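Local coordinates for protein taurine dioxygenase (Burkholderia xenovorans, PDB 5KEU) that probably acts as an iron- and 2-oxoglutarate-dependent dioxygenase of the TfdA family, seen here with magnesium in its metal site, at residues H123-A128 with W266-T271; A129-W134 with T292-V297; D149-N154 with A272-T277. All coordinates share one frame; numbering follows the deposited sequence. Where two conformers were deposited one is given.

Contact 1. Residues H123-A128 with W266-T271; sequences HTDVTA and WDNRAT. With MG (magnesium ion), chain C.
The indole of Trp266 has Asp125 OD2 and Asn268 OD1 at its edge, both in the ring plane; OD2 lies 3.6 Å from CZ2, and the carboxylate is turned 59° out of the indole plane. The carboxamide of Asn268 is used along its own edge and faces the backbone of Asp125. Its OD1 takes the N-H of Asp125 on an in-plane lone pair (3.0 Å), while ND2 donates to Asp125 O, which lies 5° out of the amide plane. ND2 also donates to Pro133 O, so in the conformer given, bonds at both ends hold the amide in this rotation. Asn268 thereby acts as a second-shell residue for the metal site: in the family's His-X-Asp motif, His123 NE2 binds magnesium at 1.9 Å and Asp125 OD1 at 2.2 Å, with His273 and Asn323 completing the protein ligands. Thr124, between the two ligands, reaches 266-271 with both branches of its side chain. With CG2 anti to the backbone N and OG1 beside it (chi1 -59°), the methyl meets Asn268 O and OD1, and the hydroxyl donates to Thr271 O at 2.8 Å. Across the turn 267-270, Arg269 grips the Asp267 carboxylate side-on through NE and NH2.

Contact 2. Residues A129-W134 with T292-V297; sequences ALNPPW and TLVGDV
Leu293 O receives the N-H of Trp134 at 3.0 Å, while Pro133 packs CB against the same oxygen. The indole of Trp134 then runs alongside the Leu293 side chain, both pointing the same way. Its NE1 lies 3.4 Å from Leu293 CB and its CZ2 3.6 Å from Leu293 CD1, and the CD1 edge meets Val294 O near the ring plane. Leu293 CG stands beside its backbone N, anti to the carbonyl carbon (chi1 -60°), and an extended chi2 (-178°) then carries CD1 along the indole. Here the loop leading into strand 135-140 runs against the end of strand 287-293, its neighbour in the larger sheet of this cupin-clan, double-stranded beta-helix fold. Beyond the strand, waters and weaker contacts join the chains. Gly295 brings its CA to 3.3 Å from Pro132 O in a CA-H...O contact, one water joins Asn131 O to Gly295 N, and another donates to both Pro132 O and Asp296 O. Asn131 ND2 adds a weak bond to Gly295 O (3.3 Å). Farther out, Leu130 CD1 touches Val297 CG1 at 3.9 Å, whereas Asp296, in the conformer given, pairs with Arg208 in a salt bridge.

Contact 3. Residues D149-N154 with A272-T277; sequences DTQWTN and AHLAPT. With MG (magnesium ion), chain C; FMT (formic acid), chain Z; FMT (formic acid), chain M.
Strands 150-154 and 271-274 are the two inner, antiparallel strands of the four-stranded sheet that supplies the distal histidine of the metal site. Gln151 and Leu274 form a hydrogen-bonded pair, with Gln151 N giving to Leu274 O and Leu274 N returning a bond to Gln151 O at 2.8 Å. Thr153 and Ala272 form the next such pair: Thr153 N donates to Ala272 O at 2.8 Å, and the return bond from Ala272 N is weak. Between them Trp152 and His273 make the non-hydrogen-bonded pair and share one face of the sheet. There His273 CB sits over a face of the Trp152 five-membered ring in a CH-pi contact, 3.7 Å from its centroid; Thr150 CG2 lies on the same face, by the CH2 end of the six-membered ring. The two rings themselves meet obliquely, planes 39° apart. His273 CG lies between its backbone N and carbonyl carbon (chi1 57°), a setting that leads the imidazole away from strand 150-154 and brings NE2 to 2.1 Å from magnesium, beside His123, Asp125 and Asn323. Thr150 OG1 accepts from Trp258 and donates at 2.8 Å to O2 of a formic acid, probably from the crystallisation liquor, that lies in the pocket beside the metal; Pro276 CD and Ala275 CB border the same molecule. The other face carries Gln151, Leu274, Thr153 and Ala272. Gln151 extends beyond CG so that NE2 donates to O1 of a second formic acid, nearly straight (169°), beside Leu274 CD2, and Pro250 of the second subunit packs on both residues. The His273 ligand completes, with the pair from 123-125, the His-X-Asp...His facial triad characteristic of 2-oxoglutarate-dependent dioxygenases.

The contacts form a row with contact 1, near the chain centre, in the middle: its centre lies about 9 Å from that of contact 2 and about 11 Å from that of contact 3, while the centres of contacts 2 and 3, which do not touch, are about 19 Å apart. Contact 1 shares the larger sheet with contact 2 and is joined to contact 3 by His123 O and His273 N and by the magnesium. Along the chain 123-128, 129-134 and 149-154 precede 266-271, 272-277 and 292-297, so contact 3 is nested inside contact 2 and contact 1 crosses both. Contacts 1 and 3 gather the metal ligands; contact 2 joins the adjoining loop to strand 287-293.

Contact 1. Residues H123-A128 with W266-T271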
# COMPACT_ATOMS: atom_id res chain seq x y z
N HIS B 123 -11.65 3.13 -5.43
CA HIS B 123 -12.87 3.84 -5.82
C HIS B 123 -13.09 5.06 -4.94
O HIS B 123 -12.58 5.16 -3.81
CB HIS B 123 -14.11 2.95 -5.71
CG HIS B 123 -14.39 2.52 -4.30
ND1 HIS B 123 -13.60 1.61 -3.64
CD2 HIS B 123 -15.34 2.91 -3.42
CE1 HIS B 123 -14.06 1.44 -2.41
NE2 HIS B 123 -15.13 2.21 -2.25
N THR B 124 -13.89 5.98 -5.47
CA THR B 124 -14.44 7.10 -4.72
C THR B 124 -15.91 6.77 -4.52
O THR B 124 -16.57 6.31 -5.45
CB THR B 124 -14.24 8.40 -5.49
OG1 THR B 124 -12.82 8.59 -5.71
CG2 THR B 124 -14.74 9.57 -4.70
N ASP B 125 -16.42 6.96 -3.31
CA ASP B 125 -17.74 6.41 -3.00
C ASP B 125 -18.85 7.08 -3.80
O ASP B 125 -18.95 8.30 -3.86
CB ASP B 125 -18.03 6.55 -1.52
CG ASP B 125 -17.28 5.53 -0.69
OD1 ASP B 125 -16.96 4.43 -1.22
OD2 ASP B 125 -17.04 5.84 0.49
N VAL B 126 -19.74 6.25 -4.36
CA VAL B 126 -20.99 6.66 -4.99
C VAL B 126 -20.80 7.66 -6.11
O VAL B 126 -21.66 8.52 -6.33
CB VAL B 126 -22.00 7.25 -3.96
CG1 VAL B 126 -23.43 7.01 -4.45
CG2 VAL B 126 -21.81 6.66 -2.58
N THR B 127 -19.69 7.58 -6.85
CA THR B 127 -19.55 8.52 -7.95
C THR B 127 -20.47 8.19 -9.12
O THR B 127 -20.55 8.99 -10.06
CB THR B 127 -18.11 8.64 -8.44
OG1 THR B 127 -17.61 7.37 -8.90
CG2 THR B 127 -17.22 9.18 -7.34
N ALA B 128 -21.20 7.07 -9.08
CA ALA B 128 -22.24 6.88 -10.09
C ALA B 128 -23.41 7.84 -9.89
O ALA B 128 -24.24 7.95 -10.79
CB ALA B 128 -22.78 5.44 -10.09
N TRP B 266 -12.61 10.72 5.90
CA TRP B 266 -11.91 11.10 4.68
C TRP B 266 -12.75 11.99 3.78
O TRP B 266 -13.98 11.96 3.82
CB TRP B 266 -11.45 9.88 3.88
CG TRP B 266 -12.52 8.97 3.28
CD1 TRP B 266 -13.03 9.04 2.02
CD2 TRP B 266 -13.10 7.82 3.89
NE1 TRP B 266 -13.93 8.01 1.82
CE2 TRP B 266 -13.98 7.24 2.95
CE3 TRP B 266 -12.99 7.23 5.16
CZ2 TRP B 266 -14.74 6.10 3.23
CZ3 TRP B 266 -13.74 6.10 5.43
CH2 TRP B 266 -14.60 5.55 4.47
N ASP B 267 -12.04 12.78 2.97
CA ASP B 267 -12.62 13.72 2.01
C ASP B 267 -12.75 12.99 0.68
O ASP B 267 -11.75 12.77 -0.03
CB ASP B 267 -11.74 14.97 1.92
CG ASP B 267 -12.35 16.06 1.03
OD1 ASP B 267 -13.34 15.78 0.33
OD2 ASP B 267 -11.81 17.19 1.03
N ASN B 268 -13.98 12.57 0.37
CA ASN B 268 -14.35 11.90 -0.87
C ASN B 268 -14.15 12.79 -2.10
O ASN B 268 -14.20 12.29 -3.23
CB ASN B 268 -15.82 11.45 -0.74
CG ASN B 268 -16.18 10.20 -1.56
OD1 ASN B 268 -15.47 9.19 -1.55
ND2 ASN B 268 -17.36 10.27 -2.26
N ARG B 269 -14.01 14.09 -1.91
CA ARG B 269 -13.81 14.96 -3.06
C ARG B 269 -12.37 14.96 -3.56
O ARG B 269 -12.10 15.50 -4.64
CB ARG B 269 -14.24 16.39 -2.70
CG ARG B 269 -15.66 16.47 -2.16
CD ARG B 269 -15.92 17.82 -1.48
NE ARG B 269 -15.07 17.97 -0.30
CZ ARG B 269 -15.17 18.97 0.58
NH1 ARG B 269 -16.10 19.91 0.44
NH2 ARG B 269 -14.32 19.03 1.59
N ALA B 270 -11.45 14.35 -2.80
CA ALA B 270 -10.03 14.44 -3.12
C ALA B 270 -9.32 13.09 -3.03
O ALA B 270 -8.10 13.05 -3.16
CB ALA B 270 -9.33 15.44 -2.18
N THR B 271 -10.05 12.00 -2.82
CA THR B 271 -9.43 10.70 -2.58
C THR B 271 -10.19 9.61 -3.31
O THR B 271 -11.35 9.76 -3.68
CB THR B 271 -9.40 10.32 -1.09
OG1 THR B 271 -10.75 10.26 -0.58
CG2 THR B 271 -8.58 11.31 -0.28
MG MG C . -15.80 2.73 -0.55
O HOH W 1 -16.76 3.16 1.12
O HOH W 2 -15.04 1.03 0.39

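Contact 2. Residues A129-W134 with T292-V297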
# COMPACT_ATOMS: atom_id res chain seq x y z
N ALA B 129 -23.51 8.51 -8.74
CA ALA B 129 -24.62 9.40 -8.47
C ALA B 129 -24.27 10.84 -8.83
O ALA B 129 -23.10 11.21 -8.96
CB ALA B 129 -25.03 9.35 -7.00
N LEU B 130 -25.31 11.67 -8.95
CA LEU B 130 -25.10 13.05 -9.36
C LEU B 130 -24.31 13.83 -8.31
O LEU B 130 -23.46 14.66 -8.66
CB LEU B 130 -26.46 13.72 -9.61
CG LEU B 130 -26.35 15.21 -10.01
CD1 LEU B 130 -25.50 15.42 -11.26
CD2 LEU B 130 -27.76 15.80 -10.20
N ASN B 131 -24.59 13.59 -7.03
CA ASN B 131 -23.92 14.31 -5.94
C ASN B 131 -23.31 13.29 -4.99
O ASN B 131 -23.92 12.91 -3.97
CB ASN B 131 -24.88 15.25 -5.21
CG ASN B 131 -26.09 14.54 -4.65
OD1 ASN B 131 -26.66 13.67 -5.30
ND2 ASN B 131 -26.47 14.89 -3.42
N PRO B 132 -22.11 12.80 -5.29
CA PRO B 132 -21.48 11.83 -4.39
C PRO B 132 -21.23 12.46 -3.03
O PRO B 132 -21.06 13.68 -2.92
CB PRO B 132 -20.16 11.48 -5.11
CG PRO B 132 -20.38 11.93 -6.58
CD PRO B 132 -21.28 13.13 -6.47
N PRO B 133 -21.26 11.66 -1.97
CA PRO B 133 -21.05 12.21 -0.62
C PRO B 133 -19.68 12.85 -0.52
O PRO B 133 -18.71 12.38 -1.12
CB PRO B 133 -21.19 10.99 0.30
CG PRO B 133 -20.92 9.80 -0.60
CD PRO B 133 -21.51 10.20 -1.93
N TRP B 134 -19.59 13.96 0.21
CA TRP B 134 -18.29 14.63 0.26
C TRP B 134 -17.35 13.97 1.25
O TRP B 134 -16.13 14.09 1.11
CB TRP B 134 -18.45 16.13 0.55
CG TRP B 134 -18.68 16.51 1.98
CD1 TRP B 134 -19.89 16.69 2.60
CD2 TRP B 134 -17.69 16.81 2.96
NE1 TRP B 134 -19.71 17.07 3.91
CE2 TRP B 134 -18.36 17.16 4.16
CE3 TRP B 134 -16.29 16.83 2.95
CZ2 TRP B 134 -17.69 17.49 5.33
CZ3 TRP B 134 -15.62 17.18 4.12
CH2 TRP B 134 -16.32 17.50 5.29
N THR B 292 -22.03 8.80 6.20
CA THR B 292 -21.47 9.60 5.12
C THR B 292 -22.26 10.90 5.05
O THR B 292 -23.39 10.99 5.51
CB THR B 292 -21.45 8.87 3.76
OG1 THR B 292 -22.69 9.05 3.08
CG2 THR B 292 -21.20 7.38 3.94
N LEU B 293 -21.61 11.92 4.51
CA LEU B 293 -22.12 13.29 4.53
C LEU B 293 -22.53 13.69 3.13
O LEU B 293 -21.74 13.55 2.19
CB LEU B 293 -21.06 14.24 5.09
CG LEU B 293 -20.60 13.93 6.52
CD1 LEU B 293 -19.57 14.96 7.00
CD2 LEU B 293 -21.81 13.86 7.48
N VAL B 294 -23.74 14.24 3.00
CA VAL B 294 -24.29 14.62 1.69
C VAL B 294 -23.37 15.62 0.99
O VAL B 294 -23.00 16.65 1.56
CB VAL B 294 -25.70 15.21 1.86
CG1 VAL B 294 -26.19 15.82 0.54
CG2 VAL B 294 -26.67 14.14 2.34
N GLY B 295 -23.06 15.34 -0.28
CA GLY B 295 -22.18 16.19 -1.06
C GLY B 295 -22.93 17.05 -2.07
O GLY B 295 -24.13 16.93 -2.28
N ASP B 296 -22.19 17.97 -2.67
CA ASP B 296 -22.72 18.86 -3.68
C ASP B 296 -22.45 18.28 -5.07
O ASP B 296 -21.78 17.25 -5.21
CB ASP B 296 -22.12 20.25 -3.52
CG ASP B 296 -20.60 20.24 -3.49
OD1 ASP B 296 -20.01 21.32 -3.74
OD2 ASP B 296 -19.99 19.18 -3.22
N VAL B 297 -22.95 18.93 -6.10
CA VAL B 297 -22.72 18.44 -7.46
C VAL B 297 -21.32 18.84 -7.90
O VAL B 297 -20.95 20.02 -7.76
CB VAL B 297 -23.78 18.98 -8.42
CG1 VAL B 297 -23.55 18.46 -9.84
CG2 VAL B 297 -25.19 18.58 -7.92
O HOH W 3 -24.35 12.92 -1.37
O HOH W 4 -19.79 15.65 -4.08
O HOH W 5 -22.99 17.52 4.16

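Contact 3. Residues D149-N154 with A272-T277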
# COMPACT_ATOMS: atom_id res chain seq x y z
N ASP B 149 -6.52 -4.02 6.51
CA ASP B 149 -6.11 -2.63 6.37
C ASP B 149 -6.87 -1.94 5.23
O ASP B 149 -7.27 -2.56 4.25
CB ASP B 149 -4.61 -2.53 6.11
CG ASP B 149 -3.76 -3.01 7.27
OD1 ASP B 149 -4.30 -3.43 8.32
OD2 ASP B 149 -2.53 -2.98 7.12
N THR B 150 -7.03 -0.63 5.35
CA THR B 150 -7.62 0.18 4.29
C THR B 150 -6.55 1.11 3.75
O THR B 150 -5.63 1.51 4.48
CB THR B 150 -8.82 0.98 4.83
OG1 THR B 150 -9.72 0.10 5.53
CG2 THR B 150 -9.59 1.71 3.72
N GLN B 151 -6.64 1.44 2.46
CA GLN B 151 -5.71 2.39 1.85
C GLN B 151 -6.48 3.53 1.19
O GLN B 151 -7.60 3.34 0.70
CB GLN B 151 -4.83 1.74 0.80
CG GLN B 151 -4.06 0.52 1.33
CD GLN B 151 -2.89 0.15 0.45
OE1 GLN B 151 -2.09 1.00 0.06
NE2 GLN B 151 -2.76 -1.14 0.14
N TRP B 152 -5.85 4.71 1.14
CA TRP B 152 -6.39 5.88 0.45
C TRP B 152 -5.34 6.42 -0.50
O TRP B 152 -4.14 6.32 -0.22
CB TRP B 152 -6.77 7.02 1.44
CG TRP B 152 -8.03 6.74 2.23
CD1 TRP B 152 -9.28 7.25 1.98
CD2 TRP B 152 -8.14 5.90 3.38
NE1 TRP B 152 -10.18 6.76 2.92
CE2 TRP B 152 -9.51 5.93 3.79
CE3 TRP B 152 -7.24 5.13 4.12
CZ2 TRP B 152 -9.98 5.23 4.90
CZ3 TRP B 152 -7.72 4.42 5.23
CH2 TRP B 152 -9.07 4.49 5.61
N THR B 153 -5.78 7.04 -1.59
CA THR B 153 -4.84 7.73 -2.46
C THR B 153 -5.29 9.18 -2.65
O THR B 153 -6.48 9.50 -2.59
CB THR B 153 -4.70 7.01 -3.80
OG1 THR B 153 -3.65 7.63 -4.56
CG2 THR B 153 -6.03 7.04 -4.60
N ASN B 154 -4.30 10.04 -2.87
CA ASN B 154 -4.50 11.49 -2.96
C ASN B 154 -4.68 11.86 -4.43
O ASN B 154 -3.71 11.90 -5.19
CB ASN B 154 -3.31 12.21 -2.33
CG ASN B 154 -3.47 13.72 -2.34
OD1 ASN B 154 -4.22 14.27 -3.12
ND2 ASN B 154 -2.73 14.40 -1.47
N ALA B 272 -9.51 8.49 -3.48
CA ALA B 272 -10.13 7.18 -3.66
C ALA B 272 -9.57 6.28 -2.57
O ALA B 272 -8.54 6.58 -1.96
CB ALA B 272 -9.83 6.58 -5.05
N HIS B 273 -10.27 5.17 -2.30
CA HIS B 273 -9.80 4.26 -1.27
C HIS B 273 -9.98 2.81 -1.72
O HIS B 273 -10.64 2.51 -2.73
CB HIS B 273 -10.49 4.49 0.08
CG HIS B 273 -11.99 4.39 0.01
ND1 HIS B 273 -12.77 5.45 -0.40
CD2 HIS B 273 -12.83 3.36 0.25
CE1 HIS B 273 -14.04 5.07 -0.41
NE2 HIS B 273 -14.10 3.81 -0.02
N LEU B 274 -9.35 1.91 -0.97
CA LEU B 274 -9.24 0.50 -1.31
C LEU B 274 -9.63 -0.29 -0.07
O LEU B 274 -8.91 -0.25 0.93
CB LEU B 274 -7.81 0.16 -1.75
CG LEU B 274 -7.56 -1.33 -2.06
CD1 LEU B 274 -8.27 -1.79 -3.34
CD2 LEU B 274 -6.04 -1.64 -2.13
N ALA B 275 -10.75 -1.01 -0.14
CA ALA B 275 -11.16 -1.88 0.96
C ALA B 275 -10.29 -3.14 0.97
O ALA B 275 -9.76 -3.54 -0.06
CB ALA B 275 -12.64 -2.27 0.83
N PRO B 276 -10.13 -3.78 2.14
CA PRO B 276 -9.24 -4.94 2.21
C PRO B 276 -9.77 -6.14 1.46
O PRO B 276 -10.98 -6.38 1.41
CB PRO B 276 -9.19 -5.25 3.71
CG PRO B 276 -10.47 -4.66 4.25
CD PRO B 276 -10.64 -3.40 3.47
N THR B 277 -8.85 -6.91 0.89
CA THR B 277 -9.17 -8.26 0.48
C THR B 277 -8.36 -9.31 1.23
O THR B 277 -8.74 -10.49 1.19
CB THR B 277 -8.97 -8.45 -1.03
OG1 THR B 277 -7.61 -8.20 -1.38
CG2 THR B 277 -9.89 -7.50 -1.82
MG MG C . -15.80 2.73 -0.55
C FMT Z . -13.26 -0.09 3.84
O1 FMT Z . -13.45 0.89 3.12
O2 FMT Z . -12.20 -0.36 4.41
C FMT M . -4.19 -4.11 1.90
O1 FMT M . -4.59 -3.40 0.97
O2 FMT M . -4.66 -5.21 2.21
O HOH W 1 -16.76 3.16 1.12
O HOH W 2 -15.04 1.03 0.39